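Side-chain contact in possible periplasmic protein (Campylobacter jejuni, PDB 3RGC), which is a SurA-like periplasmic chaperone, probably with peptidyl-prolyl cis-trans isomerase activity: residues Y103-I106 against A107-A110. Numbering follows the deposited sequence.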
loop_
_atom_site.group_PDB
_atom_site.type_symbol
_atom_site.label_atom_id
_atom_site.label_comp_id
_atom_site.label_asym_id
_atom_site.label_seq_id
_atom_site.Cartn_x
_atom_site.Cartn_y
_atom_site.Cartn_z
ATOM N N TYR B 103 17.909 17.280 -17.344
ATOM C CA TYR B 103 18.434 16.577 -16.174
ATOM C C TYR B 103 18.533 15.047 -16.357
ATOM O O TYR B 103 19.382 14.405 -15.748
ATOM C CB TYR B 103 17.639 16.953 -14.923
ATOM C CG TYR B 103 17.814 18.406 -14.572
ATOM C CD1 TYR B 103 19.040 18.889 -14.183
ATOM C CD2 TYR B 103 16.765 19.299 -14.665
ATOM C CE1 TYR B 103 19.217 20.219 -13.883
ATOM C CE2 TYR B 103 16.932 20.634 -14.372
ATOM C CZ TYR B 103 18.163 21.090 -13.980
ATOM O OH TYR B 103 18.351 22.419 -13.672
ATOM N N GLU B 104 17.672 14.464 -17.185
ATOM C CA GLU B 104 17.821 13.045 -17.528
ATOM C C GLU B 104 19.117 12.844 -18.293
ATOM O O GLU B 104 19.892 11.961 -17.982
ATOM C CB GLU B 104 16.705 12.570 -18.451
ATOM C CG GLU B 104 15.298 12.607 -17.922
ATOM C CD GLU B 104 14.280 12.372 -19.040
ATOM O OE1 GLU B 104 14.661 11.801 -20.093
ATOM O OE2 GLU B 104 13.106 12.774 -18.877
ATOM N N LYS B 105 19.316 13.651 -19.333
ATOM C CA LYS B 105 20.526 13.595 -20.146
ATOM C C LYS B 105 21.764 13.731 -19.264
ATOM O O LYS B 105 22.677 12.903 -19.302
ATOM C CB LYS B 105 20.490 14.723 -21.192
ATOM C CG LYS B 105 21.660 14.750 -22.157
ATOM C CD LYS B 105 21.701 13.482 -23.004
ATOM C CE LYS B 105 22.719 13.589 -24.131
ATOM N NZ LYS B 105 22.892 12.296 -24.870
ATOM N N ILE B 106 21.789 14.776 -18.450
ATOM C CA ILE B 106 22.914 14.987 -17.564
ATOM C C ILE B 106 23.148 13.767 -16.691
ATOM O O ILE B 106 24.270 13.286 -16.594
ATOM C CB ILE B 106 22.726 16.247 -16.692
ATOM C CG1 ILE B 106 22.902 17.508 -17.540
ATOM C CG2 ILE B 106 23.716 16.269 -15.532
ATOM C CD1 ILE B 106 22.808 18.771 -16.731
ATOM N N ALA B 107 22.104 13.259 -16.045
ATOM C CA ALA B 107 22.300 12.085 -15.192
ATOM C C ALA B 107 22.762 10.836 -15.965
ATOM O O ALA B 107 23.369 9.941 -15.385
ATOM C CB ALA B 107 21.055 11.783 -14.416
ATOM N N SER B 108 22.473 10.764 -17.264
ATOM C CA SER B 108 22.869 9.592 -18.043
ATOM C C SER B 108 24.383 9.576 -18.225
ATOM O O SER B 108 24.951 8.609 -18.720
ATOM C CB SER B 108 22.162 9.556 -19.403
ATOM O OG SER B 108 22.804 10.381 -20.369
ATOM N N MET B 109 25.032 10.654 -17.804
ATOM C CA MET B 109 26.463 10.802 -18.001
ATOM C C MET B 109 27.239 10.176 -16.860
ATOM O O MET B 109 28.427 9.945 -16.984
ATOM C CB MET B 109 26.837 12.283 -18.126
ATOM C CG MET B 109 26.629 12.877 -19.509
ATOM S SD MET B 109 27.026 14.641 -19.618
ATOM C CE MET B 109 25.950 15.086 -20.928
ATOM N N ALA B 110 26.552 9.906 -15.752
ATOM C CA ALA B 110 27.186 9.506 -14.498
ATOM C C ALA B 110 27.459 8.013 -14.410
ATOM O O ALA B 110 26.847 7.229 -15.109
ATOM C CB ALA B 110 26.318 9.936 -13.314
#
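From Y103 to A110 the backbone leaves helix 86-107 through a change of hydrogen-bond spacing, beginning with the four-residue step from A107 N to Y103 O at 3.0 Å. The end of the helix, which probably belongs to the SurA-like N-terminal part of this chaperone, passes into a type I beta turn, A107 to A110. S108 N repeats the four-residue step, reaching E104 O at 2.9 Å. M109 N then bonds I106 O at 3.0 Å, three residues back instead of four.

S108 carries the side-chain part of the contact. With chi1 at 82° its hydroxyl turns back toward the helix and donates to K105 O, a carbonyl that also takes a weak bond from S108 N. Two donors from one residue thus serve this oxygen. On M109, CB rests 3.2 Å from I106 O. The first torsion swings CG to the side of the residue's own backbone N, which leaves M109 CG 3.8 Å from the same I106 O.

The end of helix 86-107 and the turn after it touch two other helices. I106 packs on Y237 and F238 of helix 218-244, which A107 and A110 also touch, while K105 and M109 both reach L48 of helix 30-48. Back at the hydroxyl, S108 OG meets K105 O at 2.7 Å, in the plane of that carbonyl and on a lone pair.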